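Local coordinates for protein bacteriophage virulence determinant (Salmonella enterica subsp. enterica serovar Typhimurium str. 14028S, PDB 6GGR) that probably acts as a zinc-dependent protease of the PipA family, a phage-encoded Salmonella virulence factor that works on a host protein, at residues N136-D139 / T140-D143; F158-T161 / R162-H166; N192-L195 / K196-H200; R71-L74 / S75-L78. All blocks are in the same frame, centred on the assembly; numbering follows the deposited sequence.

Interaction 1: residues N136-D139 / T140-D143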
loop_
_atom_site.group_PDB
_atom_site.type_symbol
_atom_site.label_atom_id
_atom_site.label_comp_id
_atom_site.label_asym_id
_atom_site.label_seq_id
_atom_site.Cartn_x
_atom_site.Cartn_y
_atom_site.Cartn_z
ATOM N N ASN B 136 -7.585 9.522 0.035
ATOM C CA ASN B 136 -6.977 10.719 -0.526
ATOM C C ASN B 136 -7.455 10.887 -1.959
ATOM O O ASN B 136 -7.989 9.959 -2.571
ATOM C CB ASN B 136 -5.447 10.654 -0.485
ATOM C CG ASN B 136 -4.887 9.585 -1.405
ATOM O OD1 ASN B 136 -4.847 9.755 -2.624
ATOM N ND2 ASN B 136 -4.454 8.471 -0.823
ATOM N N LEU B 137 -7.245 12.090 -2.493
ATOM C CA LEU B 137 -7.631 12.429 -3.857
ATOM C C LEU B 137 -6.418 12.542 -4.775
ATOM O O LEU B 137 -6.450 13.272 -5.769
ATOM C CB LEU B 137 -8.437 13.726 -3.868
ATOM C CG LEU B 137 -9.761 13.653 -3.105
ATOM C CD1 LEU B 137 -10.239 15.043 -2.717
ATOM C CD2 LEU B 137 -10.815 12.934 -3.934
ATOM N N ASP B 138 -5.342 11.819 -4.455
ATOM C CA ASP B 138 -4.145 11.848 -5.287
ATOM C C ASP B 138 -4.328 11.072 -6.586
ATOM O O ASP B 138 -3.542 11.263 -7.520
ATOM C CB ASP B 138 -2.950 11.292 -4.509
ATOM C CG ASP B 138 -2.733 12.004 -3.185
ATOM O OD1 ASP B 138 -3.229 13.141 -3.030
ATOM O OD2 ASP B 138 -2.063 11.429 -2.300
ATOM N N ASP B 139 -5.340 10.203 -6.669
ATOM C CA ASP B 139 -5.639 9.527 -7.926
ATOM C C ASP B 139 -5.916 10.513 -9.052
ATOM O O ASP B 139 -5.793 10.149 -10.226
ATOM C CB ASP B 139 -6.843 8.596 -7.757
ATOM C CG ASP B 139 -6.499 7.327 -7.004
ATOM O OD1 ASP B 139 -5.316 7.144 -6.648
ATOM O OD2 ASP B 139 -7.415 6.510 -6.772
ATOM N N THR B 140 -6.294 11.746 -8.717
ATOM C CA THR B 140 -6.511 12.807 -9.690
ATOM C C THR B 140 -5.361 13.807 -9.717
ATOM O O THR B 140 -5.509 14.897 -10.279
ATOM C CB THR B 140 -7.826 13.533 -9.391
ATOM O OG1 THR B 140 -7.864 13.913 -8.009
ATOM C CG2 THR B 140 -9.020 12.644 -9.702
ATOM N N ASP B 141 -4.218 13.461 -9.125
ATOM C CA ASP B 141 -3.107 14.386 -8.943
ATOM C C ASP B 141 -1.971 13.992 -9.880
ATOM O O ASP B 141 -1.453 12.873 -9.797
ATOM C CB ASP B 141 -2.642 14.384 -7.486
ATOM C CG ASP B 141 -1.785 15.582 -7.149
ATOM O OD1 ASP B 141 -1.156 16.138 -8.073
ATOM O OD2 ASP B 141 -1.742 15.970 -5.961
ATOM N N ASP B 142 -1.593 14.912 -10.773
ATOM C CA ASP B 142 -0.490 14.658 -11.697
ATOM C C ASP B 142 0.791 14.278 -10.960
ATOM O O ASP B 142 1.501 13.352 -11.371
ATOM C CB ASP B 142 -0.248 15.894 -12.565
ATOM C CG ASP B 142 -1.309 16.082 -13.637
ATOM O OD1 ASP B 142 -1.371 15.253 -14.572
ATOM O OD2 ASP B 142 -2.084 17.058 -13.540
ATOM N N ASP B 143 1.100 14.981 -9.866
ATOM C CA ASP B 143 2.384 14.816 -9.193
ATOM C C ASP B 143 2.563 13.416 -8.616
ATOM O O ASP B 143 3.695 13.025 -8.310
ATOM C CB ASP B 143 2.525 15.873 -8.097
ATOM C CG ASP B 143 2.232 17.276 -8.602
ATOM O OD1 ASP B 143 1.189 17.461 -9.268
ATOM O OD2 ASP B 143 3.039 18.191 -8.335
#

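Interaction 2: residues F158-T161 / R162-H166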
loop_
_atom_site.group_PDB
_atom_site.type_symbol
_atom_site.label_atom_id
_atom_site.label_comp_id
_atom_site.label_asym_id
_atom_site.label_seq_id
_atom_site.Cartn_x
_atom_site.Cartn_y
_atom_site.Cartn_z
ATOM N N PHE B 158 -5.804 2.598 -10.984
ATOM C CA PHE B 158 -6.789 2.833 -9.939
ATOM C C PHE B 158 -7.406 4.213 -10.126
ATOM O O PHE B 158 -6.705 5.185 -10.420
ATOM C CB PHE B 158 -6.145 2.747 -8.556
ATOM C CG PHE B 158 -6.002 1.348 -8.027
ATOM C CD1 PHE B 158 -7.105 0.649 -7.582
ATOM C CD2 PHE B 158 -4.756 0.753 -7.932
ATOM C CE1 PHE B 158 -6.979 -0.630 -7.078
ATOM C CE2 PHE B 158 -4.621 -0.525 -7.425
ATOM C CZ PHE B 158 -5.739 -1.217 -6.997
ATOM N N ASP B 159 -8.720 4.297 -9.963
ATOM C CA ASP B 159 -9.420 5.572 -9.948
ATOM C C ASP B 159 -10.081 5.765 -8.588
ATOM O O ASP B 159 -10.144 4.849 -7.763
ATOM C CB ASP B 159 -10.454 5.656 -11.079
ATOM C CG ASP B 159 -11.686 4.802 -10.824
ATOM O OD1 ASP B 159 -11.557 3.682 -10.284
ATOM O OD2 ASP B 159 -12.794 5.265 -11.167
ATOM N N THR B 160 -10.574 6.982 -8.361
ATOM C CA THR B 160 -11.115 7.337 -7.051
ATOM C C THR B 160 -12.227 6.378 -6.642
ATOM O O THR B 160 -12.258 5.892 -5.506
ATOM C CB THR B 160 -11.627 8.778 -7.077
ATOM O OG1 THR B 160 -10.563 9.652 -7.466
ATOM C CG2 THR B 160 -12.146 9.203 -5.708
ATOM N N THR B 161 -13.149 6.091 -7.559
ATOM C CA THR B 161 -14.285 5.240 -7.220
ATOM C C THR B 161 -13.816 3.881 -6.717
ATOM O O THR B 161 -14.188 3.454 -5.617
ATOM C CB THR B 161 -15.204 5.087 -8.428
ATOM O OG1 THR B 161 -15.587 6.385 -8.898
ATOM C CG2 THR B 161 -16.460 4.297 -8.053
ATOM N N ARG B 162 -12.979 3.193 -7.500
ATOM C CA ARG B 162 -12.497 1.877 -7.088
ATOM C C ARG B 162 -11.750 1.954 -5.762
ATOM O O ARG B 162 -11.967 1.129 -4.870
ATOM C CB ARG B 162 -11.598 1.270 -8.167
ATOM C CG ARG B 162 -11.129 -0.145 -7.830
ATOM C CD ARG B 162 -10.418 -0.830 -8.998
ATOM N NE ARG B 162 -11.333 -1.236 -10.068
ATOM C CZ ARG B 162 -12.036 -2.368 -10.078
ATOM N NH1 ARG B 162 -11.951 -3.227 -9.074
ATOM N NH2 ARG B 162 -12.835 -2.649 -11.098
ATOM N N SER B 163 -10.861 2.937 -5.613
ATOM C CA SER B 163 -10.072 3.031 -4.387
ATOM C C SER B 163 -10.966 3.292 -3.181
ATOM O O SER B 163 -10.799 2.675 -2.123
ATOM C CB SER B 163 -9.020 4.128 -4.522
ATOM O OG SER B 163 -8.213 3.928 -5.667
ATOM N N PHE B 164 -11.921 4.214 -3.323
ATOM C CA PHE B 164 -12.831 4.521 -2.223
ATOM C C PHE B 164 -13.669 3.305 -1.852
ATOM O O PHE B 164 -13.802 2.963 -0.671
ATOM C CB PHE B 164 -13.726 5.700 -2.606
ATOM C CG PHE B 164 -13.124 7.045 -2.305
ATOM C CD1 PHE B 164 -11.849 7.369 -2.739
ATOM C CD2 PHE B 164 -13.845 7.995 -1.599
ATOM C CE1 PHE B 164 -11.302 8.605 -2.461
ATOM C CE2 PHE B 164 -13.307 9.233 -1.324
ATOM C CZ PHE B 164 -12.033 9.541 -1.756
ATOM N N ILE B 165 -14.246 2.637 -2.851
ATOM C CA ILE B 165 -15.099 1.480 -2.579
ATOM C C ILE B 165 -14.282 0.346 -1.974
ATOM O O ILE B 165 -14.736 -0.345 -1.054
ATOM C CB ILE B 165 -15.816 1.037 -3.867
ATOM C CG1 ILE B 165 -16.785 2.127 -4.348
ATOM C CG2 ILE B 165 -16.548 -0.292 -3.660
ATOM C CD1 ILE B 165 -17.873 2.494 -3.350
ATOM N N HIS B 166 -13.068 0.135 -2.478
ATOM C CA HIS B 166 -12.212 -0.914 -1.933
ATOM C C HIS B 166 -11.973 -0.705 -0.443
ATOM O O HIS B 166 -12.106 -1.640 0.356
ATOM C CB HIS B 166 -10.886 -0.950 -2.693
ATOM C CG HIS B 166 -9.988 -2.077 -2.283
ATOM N ND1 HIS B 166 -9.806 -3.203 -3.056
ATOM C CD2 HIS B 166 -9.231 -2.254 -1.175
ATOM C CE1 HIS B 166 -8.967 -4.021 -2.447
ATOM N NE2 HIS B 166 -8.604 -3.470 -1.302
HETATM O O HOH W 1 -10.944 1.351 -11.410
#

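Interaction 3: residues N192-L195 / K196-H200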
loop_
_atom_site.group_PDB
_atom_site.type_symbol
_atom_site.label_atom_id
_atom_site.label_comp_id
_atom_site.label_asym_id
_atom_site.label_seq_id
_atom_site.Cartn_x
_atom_site.Cartn_y
_atom_site.Cartn_z
ATOM N N ASN B 192 -15.225 -5.379 -7.419
ATOM C CA ASN B 192 -15.521 -5.600 -8.834
ATOM C C ASN B 192 -17.024 -5.606 -9.088
ATOM O O ASN B 192 -17.508 -4.989 -10.043
ATOM C CB ASN B 192 -14.910 -6.918 -9.308
ATOM C CG ASN B 192 -13.402 -6.845 -9.485
ATOM O OD1 ASN B 192 -12.810 -5.766 -9.509
ATOM N ND2 ASN B 192 -12.777 -8.004 -9.634
ATOM N N ILE B 193 -17.777 -6.321 -8.249
ATOM C CA ILE B 193 -19.214 -6.481 -8.468
ATOM C C ILE B 193 -19.940 -5.159 -8.254
ATOM O O ILE B 193 -20.818 -4.779 -9.037
ATOM C CB ILE B 193 -19.772 -7.573 -7.541
ATOM C CG1 ILE B 193 -19.118 -8.919 -7.859
ATOM C CG2 ILE B 193 -21.297 -7.665 -7.679
ATOM C CD1 ILE B 193 -19.359 -9.985 -6.804
ATOM N N ILE B 194 -19.606 -4.458 -7.169
ATOM C CA ILE B 194 -20.253 -3.186 -6.863
ATOM C C ILE B 194 -20.046 -2.200 -8.005
ATOM O O ILE B 194 -20.992 -1.554 -8.474
ATOM C CB ILE B 194 -19.715 -2.633 -5.531
ATOM C CG1 ILE B 194 -20.128 -3.556 -4.384
ATOM C CG2 ILE B 194 -20.221 -1.212 -5.278
ATOM C CD1 ILE B 194 -19.400 -3.280 -3.083
ATOM N N LEU B 195 -18.804 -2.075 -8.475
ATOM C CA LEU B 195 -18.505 -1.115 -9.533
ATOM C C LEU B 195 -19.272 -1.437 -10.811
ATOM O O LEU B 195 -19.796 -0.532 -11.471
ATOM C CB LEU B 195 -17.001 -1.088 -9.806
ATOM C CG LEU B 195 -16.220 0.020 -9.091
ATOM C CD1 LEU B 195 -16.356 -0.099 -7.588
ATOM C CD2 LEU B 195 -14.758 -0.020 -9.500
ATOM N N LYS B 196 -19.340 -2.714 -11.189
ATOM C CA LYS B 196 -20.137 -3.073 -12.361
ATOM C C LYS B 196 -21.612 -2.775 -12.133
ATOM O O LYS B 196 -22.313 -2.340 -13.053
ATOM C CB LYS B 196 -19.939 -4.547 -12.715
ATOM C CG LYS B 196 -18.595 -4.865 -13.360
ATOM C CD LYS B 196 -18.399 -4.113 -14.670
ATOM C CE LYS B 196 -17.134 -4.564 -15.387
ATOM N NZ LYS B 196 -16.810 -3.700 -16.562
ATOM N N GLU B 197 -22.103 -3.010 -10.914
ATOM C CA GLU B 197 -23.483 -2.658 -10.596
ATOM C C GLU B 197 -23.711 -1.153 -10.639
ATOM O O GLU B 197 -24.848 -0.715 -10.852
ATOM C CB GLU B 197 -23.863 -3.207 -9.220
ATOM C CG GLU B 197 -24.008 -4.726 -9.167
ATOM C CD GLU B 197 -24.436 -5.236 -7.796
ATOM O OE1 GLU B 197 -24.562 -4.418 -6.861
ATOM O OE2 GLU B 197 -24.651 -6.458 -7.653
ATOM N N MET B 198 -22.659 -0.356 -10.442
ATOM C CA MET B 198 -22.737 1.098 -10.514
ATOM C C MET B 198 -22.606 1.631 -11.935
ATOM O O MET B 198 -22.685 2.848 -12.130
ATOM C CB MET B 198 -21.637 1.732 -9.651
ATOM C CG MET B 198 -21.783 1.502 -8.158
ATOM S SD MET B 198 -20.364 2.130 -7.244
ATOM C CE MET B 198 -20.655 3.892 -7.385
ATOM N N GLY B 199 -22.397 0.767 -12.925
ATOM C CA GLY B 199 -22.129 1.241 -14.265
ATOM C C GLY B 199 -20.716 1.732 -14.468
ATOM O O GLY B 199 -20.462 2.485 -15.413
ATOM N N HIS B 200 -19.789 1.342 -13.600
ATOM C CA HIS B 200 -18.389 1.704 -13.770
ATOM C C HIS B 200 -17.761 0.848 -14.866
ATOM O O HIS B 200 -17.829 -0.384 -14.824
ATOM C CB HIS B 200 -17.637 1.530 -12.454
ATOM C CG HIS B 200 -16.398 2.363 -12.354
ATOM N ND1 HIS B 200 -15.191 1.966 -12.888
ATOM C CD2 HIS B 200 -16.181 3.574 -11.788
ATOM C CE1 HIS B 200 -14.281 2.894 -12.650
ATOM N NE2 HIS B 200 -14.856 3.880 -11.984
#

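Interaction 4: residues R71-L74 / S75-L78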
loop_
_atom_site.group_PDB
_atom_site.type_symbol
_atom_site.label_atom_id
_atom_site.label_comp_id
_atom_site.label_asym_id
_atom_site.label_seq_id
_atom_site.Cartn_x
_atom_site.Cartn_y
_atom_site.Cartn_z
ATOM N N ARG B 71 -14.395 14.032 2.358
ATOM C CA ARG B 71 -15.719 13.621 2.817
ATOM C C ARG B 71 -16.787 13.927 1.774
ATOM O O ARG B 71 -17.706 13.127 1.561
ATOM C CB ARG B 71 -16.068 14.310 4.137
ATOM C CG ARG B 71 -17.209 13.628 4.877
ATOM C CD ARG B 71 -17.909 14.551 5.862
ATOM N NE ARG B 71 -19.008 13.860 6.533
ATOM C CZ ARG B 71 -20.257 13.800 6.081
ATOM N NH1 ARG B 71 -20.600 14.398 4.946
ATOM N NH2 ARG B 71 -21.175 13.137 6.770
ATOM N N GLU B 72 -16.697 15.093 1.130
ATOM C CA GLU B 72 -17.637 15.431 0.067
ATOM C C GLU B 72 -17.603 14.380 -1.038
ATOM O O GLU B 72 -18.648 13.905 -1.494
ATOM C CB GLU B 72 -17.312 16.819 -0.486
ATOM C CG GLU B 72 -18.316 17.345 -1.501
ATOM C CD GLU B 72 -17.939 17.021 -2.935
ATOM O OE1 GLU B 72 -16.731 17.019 -3.254
ATOM O OE2 GLU B 72 -18.855 16.769 -3.744
ATOM N N VAL B 73 -16.400 13.996 -1.473
ATOM C CA VAL B 73 -16.266 12.968 -2.503
ATOM C C VAL B 73 -16.779 11.631 -1.984
ATOM O O VAL B 73 -17.503 10.911 -2.681
ATOM C CB VAL B 73 -14.804 12.870 -2.973
ATOM C CG1 VAL B 73 -14.608 11.685 -3.928
ATOM C CG2 VAL B 73 -14.386 14.164 -3.648
ATOM N N LEU B 74 -16.402 11.276 -0.754
ATOM C CA LEU B 74 -16.851 10.011 -0.182
ATOM C C LEU B 74 -18.370 9.951 -0.116
ATOM O O LEU B 74 -18.970 8.903 -0.382
ATOM C CB LEU B 74 -16.244 9.817 1.210
ATOM C CG LEU B 74 -16.687 8.565 1.972
ATOM C CD1 LEU B 74 -16.413 7.305 1.169
ATOM C CD2 LEU B 74 -16.000 8.482 3.319
ATOM N N SER B 75 -19.011 11.069 0.226
ATOM C CA SER B 75 -20.466 11.088 0.335
ATOM C C SER B 75 -21.127 10.837 -1.015
ATOM O O SER B 75 -22.102 10.081 -1.103
ATOM C CB SER B 75 -20.927 12.423 0.921
ATOM O OG SER B 75 -22.339 12.480 1.011
ATOM N N ARG B 76 -20.620 11.467 -2.078
ATOM C CA ARG B 76 -21.166 11.226 -3.411
ATOM C C ARG B 76 -21.064 9.753 -3.779
ATOM O O ARG B 76 -22.038 9.143 -4.235
ATOM C CB ARG B 76 -20.430 12.075 -4.448
ATOM C CG ARG B 76 -20.487 13.575 -4.222
ATOM C CD ARG B 76 -19.875 14.324 -5.398
ATOM N NE ARG B 76 -18.479 13.949 -5.637
ATOM C CZ ARG B 76 -18.080 12.984 -6.463
ATOM N NH1 ARG B 76 -18.963 12.268 -7.149
ATOM N NH2 ARG B 76 -16.786 12.730 -6.606
ATOM N N ILE B 77 -19.884 9.165 -3.586
ATOM C CA ILE B 77 -19.649 7.782 -3.995
ATOM C C ILE B 77 -20.522 6.829 -3.190
ATOM O O ILE B 77 -21.106 5.887 -3.739
ATOM C CB ILE B 77 -18.151 7.452 -3.862
ATOM C CG1 ILE B 77 -17.368 8.206 -4.944
ATOM C CG2 ILE B 77 -17.901 5.944 -3.962
ATOM C CD1 ILE B 77 -15.870 8.200 -4.751
ATOM N N LEU B 78 -20.625 7.053 -1.878
ATOM C CA LEU B 78 -21.518 6.244 -1.055
ATOM C C LEU B 78 -22.952 6.340 -1.559
ATOM O O LEU B 78 -23.654 5.331 -1.675
ATOM C CB LEU B 78 -21.437 6.694 0.403
ATOM C CG LEU B 78 -20.149 6.381 1.161
ATOM C CD1 LEU B 78 -20.120 7.152 2.470
ATOM C CD2 LEU B 78 -20.027 4.891 1.418
#

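Interaction 1: residues N136-D139 / T140-D143
Thr140 OG1 meets the carbonyl of Leu137 close to its plane. It donates to Leu137 O at 2.7 Å, tilted 27° from that plane. The Asn136 amide is met in its plane: Asp138 N lies in the plane of its carbonyl and uses a lone pair of Asn136 OD1, 2.8 Å away. The carboxylate of Asp141 is met over a face instead. Asp143 N comes from above it and bonds to Asp141 OD1 at 3.1 Å.

Leu137 O takes a second, weak bond from Thr140 N at 3.3 Å. Both donors therefore come from one residue. The Thr140 hydroxyl can do this because chi1 of 51° sets OG1 between the backbone N and the carbonyl carbon. Asp141 N bonds to Asp138 O at 2.8 Å. CB of Asp141 packs on Asp138 O at 3.2 Å. Asp138 OD1 and Asp141 OD2 are 4.3 Å apart, so the two like charges probably repel.

Asp139 turns its carboxylate out of the turn. Its OD2 bonds to Ser163, and its OD1 forms a salt bridge to a basic side chain of another protein chain. Leu137 packs on helix 64-84.

The loop after strand 132-135 makes a short 3-10 turn around Asp138 and Asp139. Asx turns at Asn136 and Asp141 flank it, so side-chain oxygens continue the backbone bonding at both ends.

Interaction 2: residues F158-T161 / R162-H166
Asp159 and Arg162 are brought together by two different first torsions. In Asp159, chi1 of 73° folds the carboxylate back over the helix start. In Arg162, CG is anti to the backbone N, and the chain then bends at chi3 (-73°). Asp159 OD1 accepts from Arg162 N at 3.2 Å and also touches Arg162 CB. The N-H comes from above the carboxylate plane. This is an N-cap bond at the start of helix 160-173. A water continues the link: it donates to Asp159 OD1 at 2.7 Å and accepts from Arg162 NE at 2.9 Å, at the guanidinium edge. Arg162 CD lies against Phe158 CD1 at 3.9 Å.

Thr160 CG2 sits over one face of the Phe164 ring, one turn further along the helix, 3.8 Å from its centroid. This is a CH-pi contact. Thr160 O also takes Phe164 N at 2.8 Å. Further partners fix the polar ends: His200 binds Asp159 OD2, and Asn192 binds Arg162 NH1.

His166, in the same helix, binds zinc in the metal-bound protein but carries none in this model. The helix start would tend to stabilise a charged Asp159, and the water bridges it to the Arg162 guanidinium without direct contact.

Interaction 3: residues N192-L195 / K196-H200
Leu195 and His200 run alongside each other where helix 186-197 ends. CD2 of Leu195 sits over one face of the imidazole, 4.1 Å from the ring centroid and 19° off the ring normal, in a CH-pi contact. It is offset toward the rim, on the side of His200 ND1. Closer to the backbone, the two CB atoms, Leu195 CB and His200 CB, meet at 3.8 Å. The imidazole reaches this place because CG of His200 is anti to the backbone N (chi1 -156°). Its far nitrogen, NE2, bonds to Asp159, and its ND1 to Ser202, so both ring nitrogens are held, which fixes the rotation of the ring.

The backbone brings the pair together. Leu195 O accepts from His200 N at 2.8 Å, and Lys196 O from Gly199 N at 3.1 Å. These two bonds and the positive phi of Gly199 (78°) make a Schellman motif, which closes the helix. Leu195 O also takes a weak bond from Met198 N.

Ile194 packs on the next turn. Its CG2 touches Met198 SD at 3.9 Å, with the two side chains alongside each other. CG of Met198 also rests on Ile194 O at 3.2 Å. Beyond this pair, Ile194 faces helix 86-100 and Met198 faces helix 64-84.

Lys196 lays its CG against Asn192 O at 3.5 Å, while Lys196 N bonds to the same oxygen at 3.1 Å. A bend at chi2 then turns the chain, and NZ ends at the backbone oxygen of Ser202.

Interaction 4: residues R71-L74 / S75-L78
Arg76 runs back over the preceding turn of its helix, toward Glu72 and Val73. Its CB lies 3.6 Å from Val73 O. CG rests on Glu72 O at 3.3 Å. CD comes to 3.1 Å from Glu72 OE2, a close approach for a carbon. NE forms the salt bridge to the same Glu72 OE2 at 3.4 Å, a rather long one. This oxygen lies at the guanidinium edge, in its plane, and the carboxylate plane is turned 36° from it. At the tip, NH2 touches Val73 CG1 at 3.6 Å. Val73 O lies beneath one face of the guanidinium, toward the rim. The bend at chi3 (-59°) folds the tip over Val73. Glu72 is bent at chi2, which turns its carboxylate toward the arginine. Both charged residues are exposed, so the ion pair lies on the outer side of the helix.

The apolar pairs follow the usual i to i+4 spacing. Val73 CG1 and Ile77 CD1 meet at 3.8 Å, with the two side chains alongside. Leu74 CG meets Leu78 CD1 at 3.7 Å, and these two side chains cross. Ordinary i to i+4 backbone bonds link the same residues.

Helix 64-84 packs against two others here. Val73, Leu74 and Ile77 receive Phe164 of helix 160-173, and Ile77 also touches Ile165. Arg71, Ser75 and Leu78 face helix 45-49. Leu137 of the 136-143 loop touches Val73.

Along the chain the order is interaction 4, 1, 2, 3. Interaction 2, at the start of helix 160-173, touches the other three. Its centre is about 11 Å from those of interactions 3 and 4, and about 12 Å from that of interaction 1. Helix 64-84 (interaction 4) packs on it through apolar side chains. The end of helix 186-197 (interaction 3) meets it through polar pairs. The loop of interaction 1 joins it through Asp139 and also packs on Val73 of interaction 4. Interactions 1 and 3 do not touch. Two further helices and one loop thus pack against the first turns of the helix that carries the zinc-binding His166.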